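Local coordinates for protein N-acetylneuraminate lyase (Fusobacterium nucleatum subsp. nucleatum ATCC 25586, PDB 5ZKA) that belongs to the dihydrodipicolinate synthetase family of lyases and aldolases, enzymes built on a TIM barrel, at residues I44-V58 against I79-Q93. Numbering follows the deposited sequence.
Sequences IRYNIDKMKVDGLYV and IAIDEAKDSVNLIAQ
Arg45 NH1 reaches two oxygens of Glu83 at once: the carboxylate OE2 at 2.9 Å, in a salt bridge with an N-H...O angle of 162°, and the backbone O, in a more bent bond whose donor stands above the carbonyl plane. Both acceptors lie in the guanidinium plane, and OE2 is met on its anti side, the two flat groups being turned 55° apart. Asp49 fixes the rotation of the guanidinium, taking NE and NH2 side-on with its two carboxylate oxygens; Arg41 pairs with Glu83 OE1. The Glu83 chain, extended from the backbone and then bent at chi2, lays CG 3.7 Å from Ile44 CG2 while OE2 turns to Arg45; Ile44 CD1 rests 3.5 Å from Ala80 CA. The two helix segments cross at -46°. The strands they pack on, 55-58 and 89-93, run parallel, their axes 4.6 Å apart, as neighbours in the TIM barrel; with helix 70-84 they make a beta-alpha-beta unit. Five backbone bonds join the two segments here, beginning with Asn89 N to Asp54 O just ahead of strand 55-58 and ending with Gln93 N to Val58 O. Leu56, Val58 and Leu90 face the helices, where Val58 CG1 and CG2 straddle Ala80 CB, each at 4.0 Å. Ile48 points from its helix toward the other segment, CD1 against Ala84 CB (3.8 Å) and CG1 over the methyls of Val88. On the opposite face, Tyr57 extends its ring obliquely past Ile91 CG2, which lies 3.7 Å from CE1, and its OH comes within 3.2 Å of Gln93 CG; that hydroxyl is hydrogen-bonded to Ser118.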
loop_
_atom_site.group_PDB
_atom_site.type_symbol
_atom_site.label_atom_id
_atom_site.label_comp_id
_atom_site.label_asym_id
_atom_site.label_seq_id
_atom_site.Cartn_x
_atom_site.Cartn_y
_atom_site.Cartn_z
ATOM N N ILE A 44 -12.004 -28.320 -4.705
ATOM C CA ILE A 44 -10.821 -28.432 -5.552
ATOM C C ILE A 44 -11.213 -28.413 -7.025
ATOM O O ILE A 44 -10.621 -27.683 -7.831
ATOM C CB ILE A 44 -10.037 -29.712 -5.199
ATOM C CG1 ILE A 44 -9.417 -29.587 -3.804
ATOM C CG2 ILE A 44 -8.964 -29.981 -6.237
ATOM C CD1 ILE A 44 -9.007 -30.924 -3.191
ATOM N N ARG A 45 -12.199 -29.237 -7.405
ATOM C CA ARG A 45 -12.631 -29.271 -8.801
ATOM C C ARG A 45 -13.134 -27.905 -9.265
ATOM O O ARG A 45 -12.830 -27.471 -10.380
ATOM C CB ARG A 45 -13.711 -30.338 -9.000
ATOM C CG ARG A 45 -13.197 -31.769 -8.905
ATOM C CD ARG A 45 -12.938 -32.411 -10.281
ATOM N NE ARG A 45 -11.959 -31.668 -11.083
ATOM C CZ ARG A 45 -10.638 -31.778 -10.957
ATOM N NH1 ARG A 45 -10.115 -32.595 -10.051
ATOM N NH2 ARG A 45 -9.831 -31.058 -11.729
ATOM N N TYR A 46 -13.890 -27.203 -8.416
ATOM C CA TYR A 46 -14.368 -25.872 -8.789
ATOM C C TYR A 46 -13.205 -24.918 -9.050
ATOM O O TYR A 46 -13.204 -24.185 -10.045
ATOM C CB TYR A 46 -15.278 -25.323 -7.690
ATOM C CG TYR A 46 -16.014 -24.057 -8.062
ATOM C CD1 TYR A 46 -17.142 -24.100 -8.873
ATOM C CD2 TYR A 46 -15.604 -22.823 -7.575
ATOM C CE1 TYR A 46 -17.823 -22.936 -9.209
ATOM C CE2 TYR A 46 -16.273 -21.668 -7.903
ATOM C CZ TYR A 46 -17.383 -21.728 -8.723
ATOM O OH TYR A 46 -18.050 -20.565 -9.039
ATOM N N ASN A 47 -12.194 -24.922 -8.174
ATOM C CA ASN A 47 -11.052 -24.029 -8.362
ATOM C C ASN A 47 -10.304 -24.329 -9.658
ATOM O O ASN A 47 -9.943 -23.414 -10.410
ATOM C CB ASN A 47 -10.105 -24.136 -7.168
ATOM C CG ASN A 47 -10.497 -23.209 -6.055
ATOM O OD1 ASN A 47 -10.277 -22.002 -6.144
ATOM N ND2 ASN A 47 -11.098 -23.756 -5.005
ATOM N N ILE A 48 -10.039 -25.605 -9.928
ATOM C CA ILE A 48 -9.245 -25.948 -11.102
ATOM C C ILE A 48 -10.063 -25.759 -12.377
ATOM O O ILE A 48 -9.584 -25.186 -13.364
ATOM C CB ILE A 48 -8.719 -27.389 -10.987
ATOM C CG1 ILE A 48 -7.788 -27.532 -9.779
ATOM C CG2 ILE A 48 -8.025 -27.805 -12.277
ATOM C CD1 ILE A 48 -7.472 -29.003 -9.442
ATOM N N ASP A 49 -11.300 -26.260 -12.383
ATOM C CA ASP A 49 -12.076 -26.326 -13.618
ATOM C C ASP A 49 -12.833 -25.041 -13.934
ATOM O O ASP A 49 -13.045 -24.736 -15.115
ATOM C CB ASP A 49 -13.086 -27.482 -13.566
ATOM C CG ASP A 49 -12.429 -28.844 -13.358
ATOM O OD1 ASP A 49 -11.212 -28.988 -13.606
ATOM O OD2 ASP A 49 -13.150 -29.783 -12.952
ATOM N N LYS A 50 -13.282 -24.298 -12.925
ATOM C CA LYS A 50 -14.110 -23.119 -13.167
ATOM C C LYS A 50 -13.407 -21.809 -12.855
ATOM O O LYS A 50 -13.532 -20.852 -13.626
ATOM C CB LYS A 50 -15.409 -23.205 -12.355
ATOM C CG LYS A 50 -16.278 -24.434 -12.693
ATOM C CD LYS A 50 -16.624 -24.501 -14.167
ATOM C CE LYS A 50 -17.313 -25.821 -14.505
ATOM N NZ LYS A 50 -17.646 -25.958 -15.962
ATOM N N MET A 51 -12.674 -21.732 -11.744
ATOM C CA MET A 51 -11.858 -20.552 -11.476
ATOM C C MET A 51 -10.591 -20.525 -12.319
ATOM O O MET A 51 -9.991 -19.457 -12.470
ATOM C CB MET A 51 -11.498 -20.473 -9.987
ATOM C CG MET A 51 -12.713 -20.411 -9.053
ATOM S SD MET A 51 -13.749 -18.920 -9.250
ATOM C CE MET A 51 -14.989 -19.469 -10.459
ATOM N N LYS A 52 -10.185 -21.665 -12.884
ATOM C CA LYS A 52 -8.995 -21.750 -13.738
ATOM C C LYS A 52 -7.746 -21.218 -13.031
ATOM O O LYS A 52 -6.869 -20.618 -13.657
ATOM C CB LYS A 52 -9.212 -21.016 -15.066
ATOM C CG LYS A 52 -10.322 -21.595 -15.919
ATOM C CD LYS A 52 -10.035 -23.028 -16.279
ATOM C CE LYS A 52 -10.975 -23.483 -17.399
ATOM N NZ LYS A 52 -10.634 -24.841 -17.892
ATOM N N VAL A 53 -7.651 -21.453 -11.719
ATOM C CA VAL A 53 -6.471 -21.003 -10.980
ATOM C C VAL A 53 -5.227 -21.703 -11.514
ATOM O O VAL A 53 -5.285 -22.808 -12.068
ATOM C CB VAL A 53 -6.597 -21.258 -9.469
ATOM C CG1 VAL A 53 -7.756 -20.488 -8.884
ATOM C CG2 VAL A 53 -6.714 -22.752 -9.205
ATOM N N ASP A 54 -4.093 -21.033 -11.368
ATOM C CA ASP A 54 -2.800 -21.615 -11.697
ATOM C C ASP A 54 -2.279 -22.543 -10.607
ATOM O O ASP A 54 -1.403 -23.365 -10.887
ATOM C CB ASP A 54 -1.777 -20.498 -11.944
ATOM C CG ASP A 54 -2.244 -19.517 -13.005
ATOM O OD1 ASP A 54 -2.456 -19.962 -14.148
ATOM O OD2 ASP A 54 -2.411 -18.313 -12.700
ATOM N N GLY A 55 -2.787 -22.434 -9.384
ATOM C CA GLY A 55 -2.262 -23.251 -8.303
ATOM C C GLY A 55 -3.218 -23.278 -7.135
ATOM O O GLY A 55 -4.187 -22.512 -7.076
ATOM N N LEU A 56 -2.944 -24.198 -6.208
ATOM C CA LEU A 56 -3.663 -24.280 -4.943
ATOM C C LEU A 56 -2.664 -24.161 -3.802
ATOM O O LEU A 56 -1.611 -24.806 -3.829
ATOM C CB LEU A 56 -4.450 -25.591 -4.822
ATOM C CG LEU A 56 -5.604 -25.775 -5.812
ATOM C CD1 LEU A 56 -6.218 -27.160 -5.670
ATOM C CD2 LEU A 56 -6.664 -24.694 -5.616
ATOM N N TYR A 57 -2.992 -23.318 -2.824
ATOM C CA TYR A 57 -2.230 -23.166 -1.592
ATOM C C TYR A 57 -2.975 -23.926 -0.502
ATOM O O TYR A 57 -4.043 -23.496 -0.059
ATOM C CB TYR A 57 -2.091 -21.685 -1.256
ATOM C CG TYR A 57 -1.150 -21.359 -0.141
ATOM C CD1 TYR A 57 0.214 -21.237 -0.369
ATOM C CD2 TYR A 57 -1.633 -21.107 1.138
ATOM C CE1 TYR A 57 1.082 -20.891 0.664
ATOM C CE2 TYR A 57 -0.775 -20.767 2.167
ATOM C CZ TYR A 57 0.576 -20.663 1.923
ATOM O OH TYR A 57 1.421 -20.314 2.952
ATOM N N VAL A 58 -2.440 -25.079 -0.106
ATOM C CA VAL A 58 -3.157 -26.021 0.745
ATOM C C VAL A 58 -2.626 -25.906 2.166
ATOM O O VAL A 58 -1.408 -25.909 2.384
ATOM C CB VAL A 58 -3.020 -27.458 0.221
ATOM C CG1 VAL A 58 -3.871 -28.404 1.059
ATOM C CG2 VAL A 58 -3.438 -27.526 -1.261
ATOM N N ILE A 79 -6.016 -35.699 0.271
ATOM C CA ILE A 79 -7.119 -35.529 -0.667
ATOM C C ILE A 79 -6.750 -34.512 -1.741
ATOM O O ILE A 79 -6.969 -34.740 -2.937
ATOM C CB ILE A 79 -8.396 -35.123 0.091
ATOM C CG1 ILE A 79 -8.831 -36.268 1.013
ATOM C CG2 ILE A 79 -9.529 -34.741 -0.877
ATOM C CD1 ILE A 79 -9.714 -35.817 2.161
ATOM N N ALA A 80 -6.153 -33.387 -1.333
ATOM C CA ALA A 80 -5.890 -32.310 -2.283
ATOM C C ALA A 80 -5.014 -32.787 -3.437
ATOM O O ALA A 80 -5.339 -32.557 -4.609
ATOM C CB ALA A 80 -5.250 -31.114 -1.571
ATOM N N ILE A 81 -3.902 -33.469 -3.134
ATOM C CA ILE A 81 -3.025 -33.893 -4.222
ATOM C C ILE A 81 -3.616 -35.085 -4.979
ATOM O O ILE A 81 -3.344 -35.266 -6.175
ATOM C CB ILE A 81 -1.607 -34.179 -3.692
ATOM C CG1 ILE A 81 -0.616 -34.280 -4.856
ATOM C CG2 ILE A 81 -1.572 -35.432 -2.826
ATOM C CD1 ILE A 81 0.827 -34.196 -4.424
ATOM N N ASP A 82 -4.424 -35.913 -4.319
ATOM C CA ASP A 82 -5.084 -36.993 -5.044
ATOM C C ASP A 82 -6.089 -36.439 -6.040
ATOM O O ASP A 82 -6.200 -36.940 -7.164
ATOM C CB ASP A 82 -5.769 -37.943 -4.068
ATOM C CG ASP A 82 -6.491 -39.072 -4.771
ATOM O OD1 ASP A 82 -5.803 -39.965 -5.312
ATOM O OD2 ASP A 82 -7.743 -39.062 -4.784
ATOM N N GLU A 83 -6.823 -35.392 -5.651
ATOM C CA GLU A 83 -7.827 -34.823 -6.542
ATOM C C GLU A 83 -7.202 -33.926 -7.605
ATOM O O GLU A 83 -7.610 -33.966 -8.773
ATOM C CB GLU A 83 -8.856 -34.038 -5.730
ATOM C CG GLU A 83 -10.024 -33.543 -6.558
ATOM C CD GLU A 83 -10.852 -34.672 -7.142
ATOM O OE1 GLU A 83 -11.005 -35.718 -6.474
ATOM O OE2 GLU A 83 -11.367 -34.506 -8.266
ATOM N N ALA A 84 -6.219 -33.107 -7.218
ATOM C CA ALA A 84 -5.642 -32.143 -8.150
ATOM C C ALA A 84 -4.653 -32.787 -9.112
ATOM O O ALA A 84 -4.514 -32.315 -10.249
ATOM C CB ALA A 84 -4.954 -31.011 -7.382
ATOM N N LYS A 85 -3.964 -33.845 -8.679
ATOM C CA LYS A 85 -2.936 -34.536 -9.474
ATOM C C LYS A 85 -1.886 -33.507 -9.891
ATOM O O LYS A 85 -1.431 -32.727 -9.036
ATOM C CB LYS A 85 -3.627 -35.286 -10.601
ATOM C CG LYS A 85 -4.544 -36.375 -10.069
ATOM C CD LYS A 85 -5.159 -37.215 -11.157
ATOM C CE LYS A 85 -5.715 -38.504 -10.573
ATOM N NZ LYS A 85 -6.642 -38.235 -9.435
ATOM N N ASP A 86 -1.475 -33.457 -11.159
ATOM C CA ASP A 86 -0.493 -32.488 -11.632
ATOM C C ASP A 86 -1.113 -31.427 -12.542
ATOM O O ASP A 86 -0.425 -30.858 -13.391
ATOM C CB ASP A 86 0.651 -33.202 -12.353
ATOM N N SER A 87 -2.409 -31.141 -12.376
ATOM C CA SER A 87 -3.068 -30.170 -13.251
ATOM C C SER A 87 -2.694 -28.731 -12.916
ATOM O O SER A 87 -2.655 -27.879 -13.812
ATOM C CB SER A 87 -4.585 -30.338 -13.175
ATOM O OG SER A 87 -5.023 -30.278 -11.828
ATOM N N VAL A 88 -2.444 -28.425 -11.642
ATOM C CA VAL A 88 -2.094 -27.081 -11.204
ATOM C C VAL A 88 -0.902 -27.180 -10.260
ATOM O O VAL A 88 -0.539 -28.262 -9.788
ATOM C CB VAL A 88 -3.275 -26.374 -10.510
ATOM C CG1 VAL A 88 -4.446 -26.188 -11.489
ATOM C CG2 VAL A 88 -3.729 -27.190 -9.304
ATOM N N ASN A 89 -0.281 -26.033 -9.995
ATOM C CA ASN A 89 0.757 -25.990 -8.971
ATOM C C ASN A 89 0.146 -26.235 -7.599
ATOM O O ASN A 89 -0.992 -25.847 -7.323
ATOM C CB ASN A 89 1.468 -24.639 -8.954
ATOM C CG ASN A 89 2.360 -24.422 -10.158
ATOM O OD1 ASN A 89 3.279 -25.196 -10.416
ATOM N ND2 ASN A 89 2.089 -23.353 -10.906
ATOM N N LEU A 90 0.928 -26.854 -6.715
ATOM C CA LEU A 90 0.504 -27.065 -5.339
ATOM C C LEU A 90 1.592 -26.593 -4.392
ATOM O O LEU A 90 2.759 -26.959 -4.561
ATOM C CB LEU A 90 0.214 -28.539 -5.071
ATOM C CG LEU A 90 -0.937 -29.187 -5.829
ATOM C CD1 LEU A 90 -0.966 -30.653 -5.489
ATOM C CD2 LEU A 90 -2.237 -28.538 -5.441
ATOM N N ILE A 91 1.202 -25.811 -3.387
ATOM C CA ILE A 91 2.065 -25.432 -2.272
ATOM C C ILE A 91 1.421 -25.952 -0.994
ATOM O O ILE A 91 0.211 -25.786 -0.796
ATOM C CB ILE A 91 2.268 -23.906 -2.185
ATOM C CG1 ILE A 91 2.919 -23.349 -3.456
ATOM C CG2 ILE A 91 3.116 -23.530 -0.927
ATOM C CD1 ILE A 91 2.798 -21.804 -3.561
ATOM N N ALA A 92 2.222 -26.573 -0.127
ATOM C CA ALA A 92 1.723 -27.099 1.135
ATOM C C ALA A 92 2.247 -26.233 2.269
ATOM O O ALA A 92 3.461 -26.173 2.495
ATOM C CB ALA A 92 2.153 -28.560 1.326
ATOM N N GLN A 93 1.339 -25.562 2.977
ATOM C CA GLN A 93 1.702 -24.780 4.156
ATOM C C GLN A 93 1.802 -25.716 5.358
ATOM O O GLN A 93 0.804 -26.331 5.747
ATOM C CB GLN A 93 0.663 -23.685 4.394
ATOM C CG GLN A 93 1.156 -22.503 5.243
ATOM C CD GLN A 93 1.278 -22.849 6.704
ATOM O OE1 GLN A 93 2.235 -22.467 7.368
ATOM N NE2 GLN A 93 0.306 -23.584 7.216
#